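Local coordinates for protein A-adding tRNA nucleotidyltransferase (Aquifex aeolicus, PDB 4WBY) that adds the terminal adenosine to tRNAs ending in CC, using ATP with magnesium as cofactor, and so completes their CCA end, at residues 15-19 with 60-65; 49-54 with 90-94. One frame throughout, in Å; residues are numbered along the deposited sequence.

Both contacts belong to the nucleotidyltransferase head, the N-terminal part of this chain, itself the C-terminal piece of a longer protein. Contact 1 packs two helices together; contact 2 pairs two strands of the sheet. Their segments alternate along the chain, because strand 45-51 passes through Gly52 and Asn53 into helix 54-65, and strand 85-91 comes later. Their centres lie about 16 Å apart, with nearest atoms about 6 Å apart. Contact 2 is the closer to the catalytic site: the side chain of Val49 is about 4 Å from that of the ATP-binding Arg118 and about 7 Å from that of Asp47, an inferred magnesium ligand. In contact 1, Val16 is about 11 Å from Asp47, side chain to side chain.

Contact 1 of 2, residues 15-19 with 60-65; sequences EVGQI and ELARRH
Glu60 OE2, on a side chain whose CG rests 4.1 Å from Ile19 CG2, accepts two strong hydrogen bonds. Arg64 NE donates to it on the anti side of the carboxylate; Arg63 NH2 donates to it on the syn side. Arg63 NE also bonds Glu60 OE1, giving a side-on grip. The salt-bridge network fixes the Arg64 guanidinium, and Ile19 CG1 lies over one of its faces, 3.5 Å from Arg64 NH1.

The direct hydrogen bond between residues 15-19 and 60-65 is His65 NE2 to Glu15 OE1, 2.7 Å long and nearly straight at 173°. The oxygen lies in the imidazole plane, while the N-H comes to the syn side of the carboxylate, somewhat out of its plane. Glu15 gets there by full extension: CG stands opposite the backbone N (chi1 -174°) and chi2 continues the line. A water accepts from Arg64 NH1 and donates to Glu15 OE2, bridging charges too distant for a salt bridge (OE2 to NH1, 4.4 Å). With an alanine in place of Glu15, His65 NE2 would probably lose its acceptor and the bridging water its hold on helix 7-22.

Beneath the polar groups, Leu61 CD1 touches Glu15 CD at 3.6 Å and Ile19 CD1 at 3.9 Å, while Leu61 CD2 meets Val16 CG2. The axes of the two segments come within 11.1 Å, at 120° between their N-to-C directions, so side chains, not backbones, make the joint. Arg64 NH2 has a further salt bridge to Glu22 on helix 7-22. Leu61 and Val16 both pack on Phe89 of strand 85-91, and Leu61 also reaches Ile82 of strand 77-82, which places the helix pair against the sheet of the head.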
ATOM      1  N   GLU A  15      12.234  -9.399 -27.386  1.00 14.97           N
ATOM      2  CA  GLU A  15      11.638 -10.650 -27.832  1.00 14.74           C
ATOM      3  C   GLU A  15      10.126 -10.527 -28.002  1.00 13.63           C
ATOM      4  O   GLU A  15       9.559 -11.071 -28.947  1.00 15.65           O
ATOM      5  CB  GLU A  15      11.967 -11.774 -26.855  1.00 16.85           C
ATOM      6  CG  GLU A  15      11.496 -13.135 -27.341  1.00 17.76           C
ATOM      7  CD  GLU A  15      11.995 -14.268 -26.477  1.00 20.46           C
ATOM      8  OE1 GLU A  15      12.486 -13.989 -25.365  1.00 21.90           O
ATOM      9  OE2 GLU A  15      11.870 -15.429 -26.902  1.00 23.28           O
ATOM     10  N   VAL A  16       9.465  -9.824 -27.084  1.00 13.90           N
ATOM     11  CA  VAL A  16       8.027  -9.620 -27.216  1.00 14.29           C
ATOM     12  C   VAL A  16       7.695  -8.894 -28.534  1.00 13.14           C
ATOM     13  O   VAL A  16       6.760  -9.282 -29.231  1.00 15.29           O
ATOM     14  CB  VAL A  16       7.467  -8.850 -26.006  1.00 13.36           C
ATOM     15  CG1 VAL A  16       6.063  -8.318 -26.285  1.00 15.76           C
ATOM     16  CG2 VAL A  16       7.451  -9.760 -24.800  1.00 14.29           C
ATOM     17  N   GLY A  17       8.473  -7.874 -28.894  1.00 13.92           N
ATOM     18  CA  GLY A  17       8.270  -7.186 -30.161  1.00 14.78           C
ATOM     19  C   GLY A  17       8.496  -8.088 -31.367  1.00 15.45           C
ATOM     20  O   GLY A  17       7.796  -7.977 -32.382  1.00 17.07           O
ATOM     21  N   GLN A  18       9.489  -8.973 -31.274  1.00 15.84           N
ATOM     22  CA  GLN A  18       9.774  -9.909 -32.360  1.00 16.34           C
ATOM     23  C   GLN A  18       8.620 -10.884 -32.546  1.00 17.14           C
ATOM     24  O   GLN A  18       8.158 -11.119 -33.669  1.00 18.17           O
ATOM     25  CB  GLN A  18      11.076 -10.655 -32.083  1.00 16.26           C
ATOM     26  CG  GLN A  18      12.317  -9.763 -32.116  1.00 17.82           C
ATOM     27  CD  GLN A  18      13.506 -10.370 -31.370  1.00 21.28           C
ATOM     28  OE1 GLN A  18      13.410 -11.448 -30.788  1.00 24.48           O
ATOM     29  NE2 GLN A  18      14.628  -9.658 -31.370  1.00 23.86           N
ATOM     30  N   ILE A  19       8.146 -11.457 -31.445  1.00 16.23           N
ATOM     31  CA  ILE A  19       7.033 -12.391 -31.515  1.00 17.80           C
ATOM     32  C   ILE A  19       5.779 -11.675 -32.013  1.00 17.23           C
ATOM     33  O   ILE A  19       5.036 -12.218 -32.828  1.00 19.38           O
ATOM     34  CB  ILE A  19       6.762 -13.047 -30.142  1.00 17.36           C
ATOM     35  CG1 ILE A  19       7.962 -13.903 -29.723  1.00 18.25           C
ATOM     36  CG2 ILE A  19       5.515 -13.913 -30.184  1.00 19.29           C
ATOM     37  CD1 ILE A  19       7.879 -14.394 -28.300  1.00 18.60           C
ATOM     38  N   GLU A  60       3.284 -18.245 -26.459  1.00 18.09           N
ATOM     39  CA  GLU A  60       4.458 -18.504 -27.285  1.00 18.61           C
ATOM     40  C   GLU A  60       5.745 -18.083 -26.575  1.00 16.52           C
ATOM     41  O   GLU A  60       6.746 -18.799 -26.618  1.00 17.98           O
ATOM     42  CB  GLU A  60       4.331 -17.798 -28.633  1.00 19.46           C
ATOM     43  CG  GLU A  60       5.571 -17.910 -29.523  1.00 22.92           C
ATOM     44  CD  GLU A  60       5.906 -19.346 -29.925  1.00 29.73           C
ATOM     45  OE1 GLU A  60       5.027 -20.230 -29.830  1.00 32.16           O
ATOM     46  OE2 GLU A  60       7.057 -19.590 -30.342  1.00 33.28           O
ATOM     47  N   LEU A  61       5.729 -16.917 -25.934  1.00 15.39           N
ATOM     48  CA  LEU A  61       6.872 -16.501 -25.138  1.00 15.71           C
ATOM     49  C   LEU A  61       7.173 -17.537 -24.048  1.00 16.16           C
ATOM     50  O   LEU A  61       8.332 -17.907 -23.820  1.00 16.93           O
ATOM     51  CB  LEU A  61       6.623 -15.120 -24.514  1.00 14.66           C
ATOM     52  CG  LEU A  61       7.773 -14.540 -23.683  1.00 14.94           C
ATOM     53  CD1 LEU A  61       8.981 -14.201 -24.565  1.00 16.03           C
ATOM     54  CD2 LEU A  61       7.321 -13.315 -22.870  1.00 16.73           C
ATOM     55  N   ALA A  62       6.124 -18.016 -23.392  1.00 16.56           N
ATOM     56  CA  ALA A  62       6.285 -19.001 -22.325  1.00 16.35           C
ATOM     57  C   ALA A  62       6.877 -20.310 -22.845  1.00 16.63           C
ATOM     58  O   ALA A  62       7.732 -20.908 -22.195  1.00 17.68           O
ATOM     59  CB  ALA A  62       4.959 -19.260 -21.651  1.00 17.37           C
ATOM     60  N   ARG A  63       6.408 -20.753 -24.008  1.00 18.55           N
ATOM     61  CA  ARG A  63       6.924 -21.968 -24.630  1.00 19.83           C
ATOM     62  C   ARG A  63       8.427 -21.845 -24.898  1.00 19.17           C
ATOM     63  O   ARG A  63       9.215 -22.760 -24.607  1.00 20.03           O
ATOM     64  CB  ARG A  63       6.174 -22.251 -25.934  1.00 24.73           C
ATOM     65  CG  ARG A  63       6.604 -23.532 -26.621  1.00 30.85           C
ATOM     66  CD  ARG A  63       6.036 -23.641 -28.039  1.00 35.02           C
ATOM     67  NE  ARG A  63       6.661 -22.691 -28.955  1.00 36.33           N
ATOM     68  CZ  ARG A  63       7.839 -22.885 -29.537  1.00 38.99           C
ATOM     69  NH1 ARG A  63       8.513 -24.000 -29.302  1.00 42.78           N
ATOM     70  NH2 ARG A  63       8.341 -21.971 -30.356  1.00 39.17           N
ATOM     71  N   ARG A  64       8.830 -20.702 -25.441  1.00 18.30           N
ATOM     72  CA  ARG A  64      10.235 -20.507 -25.761  1.00 19.65           C
ATOM     73  C   ARG A  64      11.112 -20.489 -24.517  1.00 18.83           C
ATOM     74  O   ARG A  64      12.268 -20.920 -24.566  1.00 21.96           O
ATOM     75  CB  ARG A  64      10.420 -19.222 -26.557  1.00 20.62           C
ATOM     76  CG  ARG A  64       9.732 -19.283 -27.896  1.00 21.02           C
ATOM     77  CD  ARG A  64      10.000 -18.048 -28.725  1.00 25.34           C
ATOM     78  NE  ARG A  64       9.181 -18.058 -29.930  1.00 28.77           N
ATOM     79  CZ  ARG A  64       9.327 -17.215 -30.946  1.00 33.92           C
ATOM     80  NH1 ARG A  64      10.276 -16.292 -30.921  1.00 36.53           N
ATOM     81  NH2 ARG A  64       8.526 -17.305 -31.995  1.00 35.81           N
ATOM     82  N   HIS A  65      10.564 -20.009 -23.401  1.00 16.91           N
ATOM     83  CA  HIS A  65      11.334 -19.938 -22.160  1.00 17.06           C
ATOM     84  C   HIS A  65      11.113 -21.126 -21.225  1.00 17.89           C
ATOM     85  O   HIS A  65      11.731 -21.202 -20.164  1.00 19.47           O
ATOM     86  CB  HIS A  65      11.027 -18.624 -21.443  1.00 16.31           C
ATOM     87  CG  HIS A  65      11.689 -17.453 -22.088  1.00 16.03           C
ATOM     88  ND1 HIS A  65      12.927 -16.993 -21.692  1.00 18.89           N
ATOM     89  CD2 HIS A  65      11.322 -16.686 -23.146  1.00 16.79           C
ATOM     90  CE1 HIS A  65      13.277 -15.972 -22.455  1.00 19.17           C
ATOM     91  NE2 HIS A  65      12.324 -15.772 -23.348  1.00 18.46           N
TER
HETATM   92  O   HOH W   1      12.205 -15.771 -29.386  1.00 32.84           O

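Contact 2 of 2, residues 49-54 with 90-94; sequences VVEGNA and ATARR
Thr91 meets the turn after strand 45-51 with every atom beyond its CA. Its CB lies 3.8 Å from Gly52 O; chi1 of -59° sets OG1 beside the backbone N and leaves CG2 anti to it, where CG2 comes within 3.3 Å of Gly52 O. The hydroxyl OG1 receives a weak hydrogen bond from Ala54 N (3.4 Å), but its stronger partner is the carbonyl of Gly76. Ala54 completes this side, its CB pressed 3.4 Å from Ala90 C.

The backbones run parallel, Val49 bridging Ala90 and Val50 bridging Thr91. Val50 N donates to Ala90 O (2.8 Å), and Ala92 N returns a bond to Val50 O at 2.9 Å; Val50 thus uses both its N-H and its carbonyl. On the sheet face bearing Val49 and Ala90, Val49 CG1 packs against Ala92 CB at 3.7 Å. Past the paired residues, a water accepts from Gly52 N and donates to Ala92 O. Gly52 has backbone angles (phi 132°, psi -165°) at which a CB would jam against the preceding carbonyl. Asn53 then caps helix 54-65, its OD1 bonded to Glu56 N.

Val49 also touches the ATP-binding Arg118, and its strand carries Asp45 and Asp47, inferred magnesium ligands. An Asp-x-Asp pair on a central strand of the sheet is characteristic of the nucleotidyltransferase fold, here the head domain.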
ATOM      1  N   VAL A  49       0.476  -4.470 -23.095  1.00 14.72           N
ATOM      2  CA  VAL A  49      -0.787  -4.492 -23.813  1.00 15.19           C
ATOM      3  C   VAL A  49      -0.494  -4.902 -25.245  1.00 15.09           C
ATOM      4  O   VAL A  49       0.486  -4.450 -25.855  1.00 16.07           O
ATOM      5  CB  VAL A  49      -1.525  -3.133 -23.761  1.00 16.87           C
ATOM      6  CG1 VAL A  49      -2.619  -3.040 -24.834  1.00 19.01           C
ATOM      7  CG2 VAL A  49      -2.133  -2.935 -22.391  1.00 19.61           C
ATOM      8  N   VAL A  50      -1.333  -5.790 -25.765  1.00 15.74           N
ATOM      9  CA  VAL A  50      -1.186  -6.293 -27.117  1.00 16.69           C
ATOM     10  C   VAL A  50      -2.385  -5.863 -27.936  1.00 17.53           C
ATOM     11  O   VAL A  50      -3.522  -6.027 -27.502  1.00 17.40           O
ATOM     12  CB  VAL A  50      -1.062  -7.832 -27.130  1.00 17.77           C
ATOM     13  CG1 VAL A  50      -0.894  -8.375 -28.567  1.00 19.40           C
ATOM     14  CG2 VAL A  50       0.092  -8.276 -26.227  1.00 19.93           C
ATOM     15  N   GLU A  51      -2.136  -5.292 -29.107  1.00 17.62           N
ATOM     16  CA  GLU A  51      -3.209  -5.058 -30.055  1.00 19.55           C
ATOM     17  C   GLU A  51      -3.383  -6.359 -30.813  1.00 23.03           C
ATOM     18  O   GLU A  51      -2.702  -6.603 -31.806  1.00 29.25           O
ATOM     19  CB  GLU A  51      -2.892  -3.884 -30.986  1.00 19.78           C
ATOM     20  CG  GLU A  51      -2.982  -2.519 -30.286  1.00 20.31           C
ATOM     21  CD  GLU A  51      -2.459  -1.363 -31.131  1.00 21.27           C
ATOM     22  OE1 GLU A  51      -1.464  -1.537 -31.854  1.00 24.67           O
ATOM     23  OE2 GLU A  51      -3.047  -0.266 -31.075  1.00 22.26           O
ATOM     24  N   GLY A  52      -4.280  -7.204 -30.309  1.00 21.52           N
ATOM     25  CA  GLY A  52      -4.434  -8.557 -30.803  1.00 22.88           C
ATOM     26  C   GLY A  52      -4.464  -9.546 -29.652  1.00 21.04           C
ATOM     27  O   GLY A  52      -4.639  -9.160 -28.499  1.00 20.57           O
ATOM     28  N   ASN A  53      -4.289 -10.825 -29.965  1.00 21.42           N
ATOM     29  CA  ASN A  53      -4.457 -11.876 -28.970  1.00 21.97           C
ATOM     30  C   ASN A  53      -3.276 -11.991 -28.000  1.00 20.51           C
ATOM     31  O   ASN A  53      -2.294 -12.690 -28.274  1.00 21.42           O
ATOM     32  CB  ASN A  53      -4.699 -13.213 -29.672  1.00 25.39           C
ATOM     33  CG  ASN A  53      -5.244 -14.271 -28.734  1.00 28.23           C
ATOM     34  OD1 ASN A  53      -4.901 -14.302 -27.555  1.00 28.42           O
ATOM     35  ND2 ASN A  53      -6.100 -15.144 -29.254  1.00 30.96           N
ATOM     36  N   ALA A  54      -3.394 -11.312 -26.863  1.00 19.61           N
ATOM     37  CA  ALA A  54      -2.343 -11.294 -25.846  1.00 17.43           C
ATOM     38  C   ALA A  54      -2.047 -12.675 -25.277  1.00 17.66           C
ATOM     39  O   ALA A  54      -0.905 -12.993 -24.959  1.00 17.71           O
ATOM     40  CB  ALA A  54      -2.724 -10.357 -24.724  1.00 17.17           C
ATOM     41  N   ALA A  90      -2.002  -8.276 -21.681  1.00 15.85           N
ATOM     42  CA  ALA A  90      -3.426  -7.990 -21.765  1.00 16.56           C
ATOM     43  C   ALA A  90      -3.790  -7.542 -23.164  1.00 17.03           C
ATOM     44  O   ALA A  90      -3.043  -6.824 -23.809  1.00 18.49           O
ATOM     45  CB  ALA A  90      -3.835  -6.923 -20.744  1.00 17.97           C
ATOM     46  N   THR A  91      -4.937  -8.000 -23.634  1.00 18.27           N
ATOM     47  CA  THR A  91      -5.476  -7.557 -24.907  1.00 18.14           C
ATOM     48  C   THR A  91      -5.982  -6.122 -24.757  1.00 18.80           C
ATOM     49  O   THR A  91      -6.665  -5.804 -23.783  1.00 20.99           O
ATOM     50  CB  THR A  91      -6.609  -8.500 -25.366  1.00 21.80           C
ATOM     51  OG1 THR A  91      -6.096  -9.834 -25.499  1.00 25.55           O
ATOM     52  CG2 THR A  91      -7.206  -8.052 -26.692  1.00 23.39           C
ATOM     53  N   ALA A  92      -5.641  -5.253 -25.706  1.00 17.99           N
ATOM     54  CA  ALA A  92      -6.153  -3.874 -25.701  1.00 19.13           C
ATOM     55  C   ALA A  92      -7.673  -3.873 -25.660  1.00 21.70           C
ATOM     56  O   ALA A  92      -8.304  -4.581 -26.438  1.00 24.00           O
ATOM     57  CB  ALA A  92      -5.665  -3.113 -26.933  1.00 20.48           C
ATOM     58  N   ARG A  93      -8.264  -3.088 -24.761  1.00 23.57           N
ATOM     59  CA  ARG A  93      -9.723  -3.035 -24.662  1.00 29.07           C
ATOM     60  C   ARG A  93     -10.226  -1.620 -24.402  1.00 27.06           C
ATOM     61  O   ARG A  93      -9.558  -0.827 -23.746  1.00 26.37           O
ATOM     62  CB  ARG A  93     -10.220  -3.979 -23.565  1.00 33.31           C
ATOM     63  CG  ARG A  93      -9.603  -3.737 -22.198  1.00 36.25           C
ATOM     64  CD  ARG A  93     -10.222  -4.651 -21.151  1.00 41.04           C
ATOM     65  NE  ARG A  93      -9.590  -4.504 -19.842  1.00 45.71           N
ATOM     66  CZ  ARG A  93      -9.983  -3.639 -18.912  1.00 48.89           C
ATOM     67  NH1 ARG A  93     -11.012  -2.834 -19.142  1.00 49.30           N
ATOM     68  NH2 ARG A  93      -9.346  -3.581 -17.750  1.00 50.49           N
ATOM     69  N   ARG A  94     -11.407  -1.304 -24.923  1.00 31.87           N
ATOM     70  CA  ARG A  94     -11.938   0.047 -24.798  1.00 35.98           C
ATOM     71  C   ARG A  94     -12.779   0.198 -23.536  1.00 42.11           C
ATOM     72  O   ARG A  94     -13.188   1.306 -23.189  1.00 46.10           O
ATOM     73  CB  ARG A  94     -12.758   0.420 -26.038  1.00 38.22           C
ATOM     74  CG  ARG A  94     -13.851  -0.561 -26.397  1.00 42.03           C
ATOM     75  CD  ARG A  94     -14.676  -0.038 -27.560  1.00 43.19           C
ATOM     76  NE  ARG A  94     -13.848   0.277 -28.721  1.00 43.39           N
ATOM     77  CZ  ARG A  94     -13.531  -0.600 -29.669  1.00 44.83           C
ATOM     78  NH1 ARG A  94     -13.977  -1.844 -29.590  1.00 47.43           N
ATOM     79  NH2 ARG A  94     -12.771  -0.234 -30.693  1.00 43.05           N
TER
HETATM   80  O   HOH W   2      -6.866  -5.861 -29.008  1.00 38.05           O